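Local atomic coordinates of Na Glutathione S-transferase 2 (Necator americanus, PDB entry 2ON5), a protein that probably conjugates glutathione to electrophilic compounds as a glutathione transferase of a human hookworm, and binds glutathione. Residues H3-Y8 / K28-R33; R19-L24 / Y70-F75; A86-V91 / Y147-S152. All blocks are in the same frame, centred on the assembly; numbering follows the deposited sequence.

Contact 1: H3-Y8 / K28-R33. With GSH (glutathione), chain V; EDO (1,2-ethanediol), chain Q.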
loop_
_atom_site.group_PDB
_atom_site.type_symbol
_atom_site.label_atom_id
_atom_site.label_comp_id
_atom_site.label_asym_id
_atom_site.label_seq_id
_atom_site.Cartn_x
_atom_site.Cartn_y
_atom_site.Cartn_z
ATOM N N HIS A 3 11.588 -23.014 5.290
ATOM C CA HIS A 3 10.518 -23.389 4.355
ATOM C C HIS A 3 9.618 -22.213 4.088
ATOM O O HIS A 3 9.079 -21.603 5.024
ATOM C CB HIS A 3 9.665 -24.540 4.894
ATOM C CG HIS A 3 8.717 -25.088 3.873
ATOM N ND1 HIS A 3 7.410 -24.662 3.759
ATOM C CD2 HIS A 3 8.902 -25.998 2.887
ATOM C CE1 HIS A 3 6.819 -25.312 2.768
ATOM N NE2 HIS A 3 7.704 -26.122 2.218
ATOM N N TYR A 4 9.450 -21.906 2.808
ATOM C CA TYR A 4 8.452 -20.938 2.357
ATOM C C TYR A 4 7.287 -21.571 1.604
ATOM O O TYR A 4 7.476 -22.434 0.724
ATOM C CB TYR A 4 9.085 -19.902 1.446
ATOM C CG TYR A 4 10.174 -19.068 2.090
ATOM C CD1 TYR A 4 11.524 -19.357 1.858
ATOM C CD2 TYR A 4 9.854 -17.992 2.930
ATOM C CE1 TYR A 4 12.523 -18.589 2.436
ATOM C CE2 TYR A 4 10.859 -17.213 3.499
ATOM C CZ TYR A 4 12.180 -17.526 3.254
ATOM O OH TYR A 4 13.182 -16.762 3.814
ATOM N N LYS A 5 6.086 -21.119 1.952
ATOM C CA LYS A 5 4.872 -21.507 1.237
ATOM C C LYS A 5 4.171 -20.227 0.775
ATOM O O LYS A 5 3.964 -19.305 1.584
ATOM C CB LYS A 5 3.935 -22.311 2.156
ATOM C CG LYS A 5 2.634 -22.769 1.461
ATOM C CD LYS A 5 1.829 -23.715 2.327
ATOM C CE LYS A 5 1.356 -23.025 3.592
ATOM N NZ LYS A 5 0.131 -23.636 4.186
ATOM N N LEU A 6 3.837 -20.149 -0.516
ATOM C CA LEU A 6 2.953 -19.087 -0.983
ATOM C C LEU A 6 1.605 -19.646 -1.390
ATOM O O LEU A 6 1.528 -20.538 -2.261
ATOM C CB LEU A 6 3.555 -18.357 -2.168
ATOM C CG LEU A 6 2.836 -17.111 -2.686
ATOM C CD1 LEU A 6 2.888 -15.999 -1.604
ATOM C CD2 LEU A 6 3.473 -16.679 -3.983
ATOM N N THR A 7 0.539 -19.096 -0.805
ATOM C CA THR A 7 -0.823 -19.520 -1.189
ATOM C C THR A 7 -1.545 -18.396 -1.958
ATOM O O THR A 7 -1.572 -17.236 -1.509
ATOM C CB THR A 7 -1.657 -19.976 0.020
ATOM O OG1 THR A 7 -0.967 -21.021 0.727
ATOM C CG2 THR A 7 -3.031 -20.503 -0.449
ATOM N N TYR A 8 -2.067 -18.747 -3.132
ATOM C CA TYR A 8 -2.808 -17.802 -3.979
ATOM C C TYR A 8 -3.741 -18.582 -4.921
ATOM O O TYR A 8 -3.912 -19.795 -4.768
ATOM C CB TYR A 8 -1.835 -16.913 -4.769
ATOM C CG TYR A 8 -2.505 -15.747 -5.445
ATOM C CD1 TYR A 8 -3.248 -14.806 -4.709
ATOM C CD2 TYR A 8 -2.439 -15.593 -6.819
ATOM C CE1 TYR A 8 -3.878 -13.746 -5.349
ATOM C CE2 TYR A 8 -3.070 -14.533 -7.457
ATOM C CZ TYR A 8 -3.786 -13.629 -6.725
ATOM O OH TYR A 8 -4.393 -12.567 -7.362
ATOM N N LYS A 28 13.863 -21.794 -3.335
ATOM C CA LYS A 28 12.772 -22.754 -3.533
ATOM C C LYS A 28 11.627 -22.392 -2.613
ATOM O O LYS A 28 11.841 -21.868 -1.517
ATOM C CB LYS A 28 13.226 -24.176 -3.169
ATOM C CG LYS A 28 14.263 -24.811 -4.051
ATOM C CD LYS A 28 14.527 -26.253 -3.522
ATOM C CE LYS A 28 15.662 -26.959 -4.273
ATOM N NZ LYS A 28 15.804 -28.420 -3.822
ATOM N N TYR A 29 10.407 -22.706 -3.036
ATOM C CA TYR A 29 9.235 -22.456 -2.203
ATOM C C TYR A 29 8.105 -23.362 -2.656
ATOM O O TYR A 29 8.159 -23.930 -3.758
ATOM C CB TYR A 29 8.808 -20.980 -2.273
ATOM C CG TYR A 29 8.281 -20.573 -3.637
ATOM C CD1 TYR A 29 6.910 -20.406 -3.856
ATOM C CD2 TYR A 29 9.152 -20.369 -4.695
ATOM C CE1 TYR A 29 6.414 -20.050 -5.127
ATOM C CE2 TYR A 29 8.691 -20.028 -5.947
ATOM C CZ TYR A 29 7.321 -19.877 -6.162
ATOM O OH TYR A 29 6.894 -19.511 -7.410
ATOM N N GLU A 30 7.094 -23.493 -1.812
ATOM C CA GLU A 30 5.910 -24.289 -2.127
ATOM C C GLU A 30 4.849 -23.361 -2.714
ATOM O O GLU A 30 4.355 -22.466 -2.029
ATOM C CB GLU A 30 5.394 -24.938 -0.853
ATOM C CG GLU A 30 4.242 -25.888 -1.056
ATOM C CD GLU A 30 3.747 -26.464 0.255
ATOM O OE1 GLU A 30 2.701 -27.128 0.241
ATOM O OE2 GLU A 30 4.405 -26.260 1.299
ATOM N N ASP A 31 4.525 -23.569 -3.991
ATOM C CA ASP A 31 3.601 -22.699 -4.712
ATOM C C ASP A 31 2.219 -23.354 -4.662
ATOM O O ASP A 31 1.928 -24.245 -5.477
ATOM C CB ASP A 31 4.078 -22.573 -6.163
ATOM C CG ASP A 31 3.461 -21.410 -6.912
ATOM O OD1 ASP A 31 3.400 -21.518 -8.164
ATOM O OD2 ASP A 31 3.065 -20.390 -6.284
ATOM N N VAL A 32 1.378 -22.913 -3.726
ATOM C CA VAL A 32 0.019 -23.470 -3.550
ATOM C C VAL A 32 -0.994 -22.625 -4.324
ATOM O O VAL A 32 -1.048 -21.384 -4.155
ATOM C CB VAL A 32 -0.392 -23.534 -2.062
ATOM C CG1 VAL A 32 -1.812 -24.115 -1.905
ATOM C CG2 VAL A 32 0.613 -24.374 -1.267
ATOM N N ARG A 33 -1.785 -23.280 -5.181
ATOM C CA ARG A 33 -2.696 -22.554 -6.081
ATOM C C ARG A 33 -4.111 -23.077 -5.999
ATOM O O ARG A 33 -4.350 -24.266 -6.289
ATOM C CB ARG A 33 -2.227 -22.626 -7.544
ATOM C CG ARG A 33 -0.856 -22.013 -7.804
ATOM C CD ARG A 33 -0.473 -22.069 -9.266
ATOM N NE ARG A 33 0.840 -21.446 -9.472
ATOM C CZ ARG A 33 1.147 -20.637 -10.483
ATOM N NH1 ARG A 33 0.245 -20.355 -11.431
ATOM N NH2 ARG A 33 2.368 -20.109 -10.543
HETATM N N1 GSH V . -4.362 -5.441 -0.559
HETATM C CA1 GSH V . -4.550 -6.698 -1.323
HETATM C C1 GSH V . -3.207 -7.400 -1.501
HETATM O O11 GSH V . -2.376 -6.760 -2.180
HETATM O O12 GSH V . -2.893 -8.531 -1.031
HETATM C CB1 GSH V . -5.684 -7.572 -0.781
HETATM C CG1 GSH V . -5.694 -8.989 -1.347
HETATM C CD1 GSH V . -6.955 -9.350 -2.126
HETATM O OE1 GSH V . -7.860 -8.372 -2.624
HETATM N N2 GSH V . -7.102 -10.668 -2.279
HETATM C CA2 GSH V . -7.834 -11.380 -3.318
HETATM C C2 GSH V . -8.705 -12.444 -2.690
HETATM O O2 GSH V . -8.387 -13.037 -1.443
HETATM C CB2 GSH V . -6.847 -12.018 -4.282
HETATM S SG2 GSH V . -6.618 -11.157 -5.868
HETATM N N3 GSH V . -9.816 -12.777 -3.346
HETATM C CA3 GSH V . -10.789 -13.684 -2.767
HETATM C C3 GSH V . -11.526 -13.173 -1.545
HETATM O O31 GSH V . -11.436 -11.976 -1.192
HETATM O O32 GSH V . -12.249 -13.944 -0.872
HETATM C C1 EDO Q . 7.568 -23.194 -6.917
HETATM O O1 EDO Q . 8.315 -24.406 -6.844
HETATM C C2 EDO Q . 7.489 -22.685 -8.355
HETATM O O2 EDO Q . 7.759 -23.730 -9.306
HETATM O O HOH W 1 11.049 -23.295 0.915
#

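Contact 2: R19-L24 / Y70-F75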
loop_
_atom_site.group_PDB
_atom_site.type_symbol
_atom_site.label_atom_id
_atom_site.label_comp_id
_atom_site.label_asym_id
_atom_site.label_seq_id
_atom_site.Cartn_x
_atom_site.Cartn_y
_atom_site.Cartn_z
ATOM N N ARG A 19 6.429 -14.579 -6.647
ATOM C CA ARG A 19 7.031 -15.756 -7.278
ATOM C C ARG A 19 8.336 -15.366 -8.027
ATOM O O ARG A 19 9.261 -16.174 -8.137
ATOM C CB ARG A 19 6.058 -16.433 -8.243
ATOM C CG ARG A 19 4.760 -16.896 -7.605
ATOM C CD ARG A 19 3.997 -17.854 -8.533
ATOM N NE ARG A 19 2.666 -18.156 -8.033
ATOM C CZ ARG A 19 1.545 -17.666 -8.542
ATOM N NH1 ARG A 19 1.617 -16.801 -9.539
ATOM N NH2 ARG A 19 0.363 -18.018 -8.028
ATOM N N GLN A 20 8.383 -14.151 -8.556
ATOM C CA GLN A 20 9.539 -13.729 -9.365
ATOM C C GLN A 20 10.679 -13.306 -8.465
ATOM O O GLN A 20 11.822 -13.440 -8.845
ATOM C CB GLN A 20 9.183 -12.628 -10.374
ATOM C CG GLN A 20 8.292 -13.210 -11.506
ATOM C CD GLN A 20 7.764 -12.187 -12.492
ATOM O OE1 GLN A 20 6.878 -12.498 -13.303
ATOM N NE2 GLN A 20 8.284 -10.957 -12.429
ATOM N N ILE A 21 10.355 -12.792 -7.290
ATOM C CA ILE A 21 11.393 -12.538 -6.268
ATOM C C ILE A 21 12.081 -13.857 -5.888
ATOM O O ILE A 21 13.325 -13.934 -5.836
ATOM C CB ILE A 21 10.819 -11.867 -5.030
ATOM C CG1 ILE A 21 10.380 -10.425 -5.379
ATOM C CG2 ILE A 21 11.854 -11.957 -3.862
ATOM C CD1 ILE A 21 9.446 -9.754 -4.301
ATOM N N PHE A 22 11.285 -14.903 -5.661
ATOM C CA PHE A 22 11.880 -16.220 -5.324
ATOM C C PHE A 22 12.781 -16.730 -6.438
ATOM O O PHE A 22 13.867 -17.262 -6.173
ATOM C CB PHE A 22 10.816 -17.284 -5.016
ATOM C CG PHE A 22 10.176 -17.162 -3.662
ATOM C CD1 PHE A 22 10.933 -17.246 -2.499
ATOM C CD2 PHE A 22 8.787 -17.035 -3.549
ATOM C CE1 PHE A 22 10.342 -17.156 -1.252
ATOM C CE2 PHE A 22 8.170 -16.976 -2.276
ATOM C CZ PHE A 22 8.954 -17.023 -1.138
ATOM N N ALA A 23 12.316 -16.607 -7.684
ATOM C CA ALA A 23 13.101 -17.014 -8.853
ATOM C C ALA A 23 14.417 -16.267 -8.948
ATOM O O ALA A 23 15.454 -16.880 -9.136
ATOM C CB ALA A 23 12.280 -16.834 -10.143
ATOM N N LEU A 24 14.381 -14.942 -8.814
ATOM C CA LEU A 24 15.613 -14.144 -8.858
ATOM C C LEU A 24 16.599 -14.510 -7.746
ATOM O O LEU A 24 17.820 -14.425 -7.923
ATOM C CB LEU A 24 15.297 -12.646 -8.778
ATOM C CG LEU A 24 14.592 -12.053 -10.009
ATOM C CD1 LEU A 24 14.274 -10.596 -9.801
ATOM C CD2 LEU A 24 15.445 -12.251 -11.244
ATOM N N TYR A 70 9.077 -7.653 2.225
ATOM C CA TYR A 70 9.767 -8.548 3.177
ATOM C C TYR A 70 10.831 -9.450 2.496
ATOM O O TYR A 70 11.996 -9.506 2.916
ATOM C CB TYR A 70 8.740 -9.406 3.925
ATOM C CG TYR A 70 9.405 -10.433 4.842
ATOM C CD1 TYR A 70 10.117 -10.009 5.968
ATOM C CD2 TYR A 70 9.368 -11.801 4.543
ATOM C CE1 TYR A 70 10.752 -10.911 6.801
ATOM C CE2 TYR A 70 9.998 -12.748 5.390
ATOM C CZ TYR A 70 10.706 -12.283 6.501
ATOM O OH TYR A 70 11.351 -13.166 7.346
ATOM N N LEU A 71 10.414 -10.167 1.453
ATOM C CA LEU A 71 11.342 -10.982 0.652
ATOM C C LEU A 71 12.362 -10.160 -0.135
ATOM O O LEU A 71 13.535 -10.556 -0.249
ATOM C CB LEU A 71 10.582 -11.938 -0.282
ATOM C CG LEU A 71 9.585 -12.868 0.399
ATOM C CD1 LEU A 71 8.614 -13.467 -0.609
ATOM C CD2 LEU A 71 10.267 -13.944 1.301
ATOM N N SER A 72 11.953 -8.999 -0.643
ATOM C CA SER A 72 12.891 -8.169 -1.383
ATOM C C SER A 72 13.980 -7.637 -0.445
ATOM O O SER A 72 15.142 -7.594 -0.811
ATOM C CB SER A 72 12.183 -7.012 -2.062
ATOM O OG SER A 72 11.370 -7.529 -3.092
ATOM N N ARG A 73 13.603 -7.235 0.762
ATOM C CA ARG A 73 14.629 -6.826 1.735
ATOM C C ARG A 73 15.589 -7.960 2.050
ATOM O O ARG A 73 16.788 -7.742 2.229
ATOM C CB ARG A 73 14.000 -6.297 3.010
ATOM C CG ARG A 73 13.464 -4.873 2.834
ATOM C CD ARG A 73 13.172 -4.111 4.133
ATOM N NE ARG A 73 13.616 -4.776 5.350
ATOM C CZ ARG A 73 13.287 -4.375 6.592
ATOM N NH1 ARG A 73 12.504 -3.317 6.776
ATOM N NH2 ARG A 73 13.697 -5.073 7.649
ATOM N N LYS A 74 15.066 -9.172 2.155
ATOM C CA LYS A 74 15.906 -10.336 2.500
ATOM C C LYS A 74 16.873 -10.706 1.353
ATOM O O LYS A 74 18.027 -11.149 1.581
ATOM C CB LYS A 74 14.987 -11.525 2.859
ATOM C CG LYS A 74 15.702 -12.764 3.342
ATOM C CD LYS A 74 14.744 -13.919 3.459
ATOM C CE LYS A 74 13.697 -13.649 4.535
ATOM N NZ LYS A 74 14.259 -13.869 5.876
ATOM N N PHE A 75 16.421 -10.515 0.118
ATOM C CA PHE A 75 17.134 -11.075 -1.041
ATOM C C PHE A 75 17.809 -10.056 -1.949
ATOM O O PHE A 75 18.446 -10.442 -2.914
ATOM C CB PHE A 75 16.181 -11.946 -1.899
ATOM C CG PHE A 75 15.649 -13.179 -1.181
ATOM C CD1 PHE A 75 14.305 -13.537 -1.297
ATOM C CD2 PHE A 75 16.486 -13.966 -0.400
ATOM C CE1 PHE A 75 13.798 -14.674 -0.666
ATOM C CE2 PHE A 75 15.991 -15.116 0.270
ATOM C CZ PHE A 75 14.642 -15.460 0.140
#

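Contact 3: A86-V91 / Y147-S152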
loop_
_atom_site.group_PDB
_atom_site.type_symbol
_atom_site.label_atom_id
_atom_site.label_comp_id
_atom_site.label_asym_id
_atom_site.label_seq_id
_atom_site.Cartn_x
_atom_site.Cartn_y
_atom_site.Cartn_z
ATOM N N ALA A 86 12.692 3.649 0.146
ATOM C CA ALA A 86 11.483 4.457 0.292
ATOM C C ALA A 86 10.971 4.845 -1.082
ATOM O O ALA A 86 9.763 4.784 -1.316
ATOM C CB ALA A 86 11.745 5.682 1.139
ATOM N N LEU A 87 11.882 5.230 -1.985
ATOM C CA LEU A 87 11.500 5.610 -3.363
ATOM C C LEU A 87 10.861 4.421 -4.069
ATOM O O LEU A 87 9.830 4.549 -4.740
ATOM C CB LEU A 87 12.700 6.145 -4.131
ATOM C CG LEU A 87 13.099 7.569 -3.695
ATOM C CD1 LEU A 87 14.432 7.963 -4.372
ATOM C CD2 LEU A 87 11.954 8.559 -4.064
ATOM N N VAL A 88 11.444 3.250 -3.858
ATOM C CA VAL A 88 10.845 1.995 -4.399
ATOM C C VAL A 88 9.408 1.780 -3.885
ATOM O O VAL A 88 8.483 1.509 -4.683
ATOM C CB VAL A 88 11.739 0.767 -4.104
ATOM C CG1 VAL A 88 11.010 -0.594 -4.502
ATOM C CG2 VAL A 88 13.073 0.903 -4.851
ATOM N N ASP A 89 9.225 1.905 -2.566
ATOM C CA ASP A 89 7.900 1.871 -1.940
ATOM C C ASP A 89 6.914 2.850 -2.567
ATOM O O ASP A 89 5.759 2.488 -2.821
ATOM C CB ASP A 89 7.979 2.149 -0.426
ATOM C CG ASP A 89 8.680 1.043 0.354
ATOM O OD1 ASP A 89 9.048 0.025 -0.265
ATOM O OD2 ASP A 89 8.792 1.191 1.603
ATOM N N SER A 90 7.343 4.093 -2.773
ATOM C CA SER A 90 6.432 5.127 -3.339
ATOM C C SER A 90 5.948 4.768 -4.758
ATOM O O SER A 90 4.765 4.973 -5.086
ATOM C CB SER A 90 7.104 6.518 -3.312
ATOM O OG SER A 90 8.087 6.661 -4.317
ATOM N N VAL A 91 6.850 4.222 -5.582
ATOM C CA VAL A 91 6.492 3.715 -6.916
ATOM C C VAL A 91 5.519 2.544 -6.818
ATOM O O VAL A 91 4.511 2.493 -7.579
ATOM C CB VAL A 91 7.753 3.330 -7.785
ATOM C CG1 VAL A 91 7.332 2.684 -9.133
ATOM C CG2 VAL A 91 8.606 4.577 -8.076
ATOM N N TYR A 147 15.729 1.005 -15.141
ATOM C CA TYR A 147 14.878 0.578 -14.026
ATOM C C TYR A 147 14.211 1.783 -13.358
ATOM O O TYR A 147 14.670 2.935 -13.492
ATOM C CB TYR A 147 15.659 -0.251 -12.986
ATOM C CG TYR A 147 16.340 -1.494 -13.535
ATOM C CD1 TYR A 147 17.730 -1.565 -13.629
ATOM C CD2 TYR A 147 15.596 -2.586 -13.971
ATOM C CE1 TYR A 147 18.365 -2.690 -14.137
ATOM C CE2 TYR A 147 16.210 -3.714 -14.478
ATOM C CZ TYR A 147 17.592 -3.769 -14.566
ATOM O OH TYR A 147 18.205 -4.919 -15.076
ATOM N N LEU A 148 13.140 1.519 -12.612
ATOM C CA LEU A 148 12.318 2.623 -12.094
ATOM C C LEU A 148 13.061 3.434 -11.027
ATOM O O LEU A 148 12.964 4.663 -11.005
ATOM C CB LEU A 148 10.979 2.103 -11.579
ATOM C CG LEU A 148 10.082 1.527 -12.678
ATOM C CD1 LEU A 148 9.032 0.632 -12.011
ATOM C CD2 LEU A 148 9.429 2.669 -13.504
ATOM N N VAL A 149 13.811 2.743 -10.165
ATOM C CA VAL A 149 14.574 3.412 -9.101
ATOM C C VAL A 149 15.971 2.801 -9.029
ATOM O O VAL A 149 16.119 1.583 -8.928
ATOM C CB VAL A 149 13.901 3.303 -7.717
ATOM C CG1 VAL A 149 14.670 4.115 -6.679
ATOM C CG2 VAL A 149 12.447 3.793 -7.760
ATOM N N GLY A 150 17.001 3.645 -9.084
ATOM C CA GLY A 150 18.368 3.139 -8.961
ATOM C C GLY A 150 18.845 2.373 -10.189
ATOM O O GLY A 150 18.238 2.460 -11.277
ATOM N N ASP A 151 19.928 1.619 -10.012
ATOM C CA ASP A 151 20.650 1.041 -11.122
ATOM C C ASP A 151 20.381 -0.449 -11.251
ATOM O O ASP A 151 20.874 -1.070 -12.181
ATOM C CB ASP A 151 22.169 1.291 -10.968
ATOM C CG ASP A 151 22.556 2.767 -11.100
ATOM O OD1 ASP A 151 23.603 3.154 -10.537
ATOM O OD2 ASP A 151 21.841 3.535 -11.773
ATOM N N SER A 152 19.603 -1.032 -10.335
ATOM C CA SER A 152 19.345 -2.468 -10.398
ATOM C C SER A 152 17.857 -2.803 -10.180
ATOM O O SER A 152 17.094 -1.948 -9.727
ATOM C CB SER A 152 20.234 -3.208 -9.385
ATOM O OG SER A 152 19.949 -2.784 -8.068
#

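Contact 1: H3-Y8 / K28-R33
Lys-28 meets Tyr-4 through a water molecule that accepts from Tyr-4 N at 2.8 Å and donates to Lys-28 O at 2.9 Å, so the two segments are bridged before direct pairing begins. At Tyr-29, CB lies 3.9 Å from CB of Tyr-4. With chi1 at 67°, CG of Tyr-29 sits between its own backbone N and carbonyl carbon, and the ring stacks on Phe-22 of helix 16-25 while C1 of a 1,2-ethanediol, probably from the crystallisation liquor, sits over one face, offset toward the rim.

Glu-30 starts the direct pairing, its N donating to Tyr-4 O at 2.8 Å and its O accepting from Leu-6 N. Its extended side chain runs alongside Lys-5 and brings OE2 to 3.0 Å from CE1 of His-3, in the imidazole plane at the ring edge; the carboxylate is turned 69° from that ring, and NE2 has too poor an angle to count as a hydrogen bond.

The strand axes diverge by 17° in the same N-to-C sense. These are the two parallel strands of the beta-alpha-beta unit that opens the thioredoxin-like N-terminal domain, with helix 16-25 as the crossover connection.

Asp-31 lies on the sheet face of Leu-6 and Tyr-8. Its OD1 is held side-on by Arg-33, receiving NE at 2.9 Å from above the carboxylate plane and NH2 through the syn lone pair, while OD2 is bridged to Arg-19. On the other face, Val-32 packs CG2 at 3.8 Å from Lys-5 CG and its CB against Thr-7 OG1; its backbone N donates to Leu-6 O and its O accepts from Tyr-8 N. Arg-33 pairs with Tyr-8, whose hydroxyl accepts from Leu-14 N and stands 3.0 Å from glutathione SG2, a placement as in tyrosine-type glutathione transferases.

Contact 2: R19-L24 / Y70-F75
Ile-21 buries the largest area of any residue here, and both of its branches touch helix 64-75. With chi1 at -69°, CG2 is anti to the backbone N and touches Leu-71 CB at 3.8 Å, while CD1, at the end of the other branch, lies beside Ser-72 OG. Leu-71 continues the apolar layer by placing CD1 3.6 Å from CZ of Phe-22, the two side chains meeting at a slant.

Among the ring contacts, Phe-75 offers its edge, nearly in plane, to Ile-21 CG2, 3.9 Å from CD1. Its CE1 also comes within 4.3 Å of Phe-22 CD1.

The helical axes are 10.0 Å apart and run in nearly the same direction, 12° from parallel. In the thioredoxin-like N-terminal domain, helices 16-25 and 64-75 pair in this way on one face of the sheet, where both Phe-22 and Leu-71 reach Tyr-4.

The one polar side chain in the interface is Ser-72. Its OG lies only 3.2 Å from CD1 of Ile-21, a tight oxygen-to-methyl approach, while its hydrogen bond goes back to Ala-68 O in its own helix. Elsewhere on helix 64-75, Arg-73 forms a salt bridge with Glu-85 of the second subunit.

Contact 3: A86-V91 / Y147-S152
Leu-87 O is gripped twice: Ser-90 OG donates to it at 2.8 Å and Val-91 N at 3.1 Å. The serine hydroxyl approaches with a C=O...donor angle of 121°, well off the carbonyl direction, which it can do because its chi1 of 75° sets OG between the backbone N and carbonyl carbon and turns it back along the helix. Leu-87 O and Ser-90 OG are thus paired within the helix, and the contacts made with residues 147-152 are purely apolar.

Val-149 of the loop is the residue that packs against the helix most extensively. Its three side-chain carbons each have a partner: CG1 lies 3.8 Å from Leu-87 CB, CB lies 3.8 Å from Val-88 CG2, and CG2 lies 3.9 Å from Val-91 CG2. In the last pair the two side chains lie antiparallel, methyl beside methyl, whereas Val-88 and Val-149 meet at an oblique angle. One loop valine therefore meets positions i, i+1 and i+4 of the helix, Leu-87, Val-88 and Val-91. Val-91 uses both of its methyls, since CG1, anti to the backbone N (chi1 175°), reaches Leu-148 CD1 at 3.9 Å while CG2 serves Val-149.

Beyond the pair, Leu-148 also rests on Met-136 and Leu-140 of helix 117-143, and Val-88 and Val-91 both touch Ala-156, so the valines face a shared apolar core. Asp-89, on another side of helix 82-101, is bridged to Arg-69 of its own chain and to Arg-69 of the second subunit.

Leu-148 N donates to the carboxylate of Asp-157, which ties the loop to the first turn of helix 155-168. The loop leading into that helix is thereby packed on the long helix 82-101, within the helical C-terminal domain of the glutathione transferase fold.

Overall arrangement
Contacts 1 and 2 interlock along the chain, their segments alternating within the thioredoxin-like domain. Their centres are 13 Å apart and they touch directly: Asp-31 OD2 forms a salt bridge with Arg-19 NE, 2.9 Å away. Helix 16-25, which supplies one side of contact 2, is the connection between the two strands of contact 1. Contact 3 follows in series, in the helical part of the molecule. Its centre lies 15 Å from that of contact 2 and 26 Å from that of contact 1, with no touch to either. Helices 64-75 and 82-101, consecutive in the chain, carry contacts 2 and 3 and both reach the second subunit, to which the glutathione beside Tyr-8 is also hydrogen-bonded.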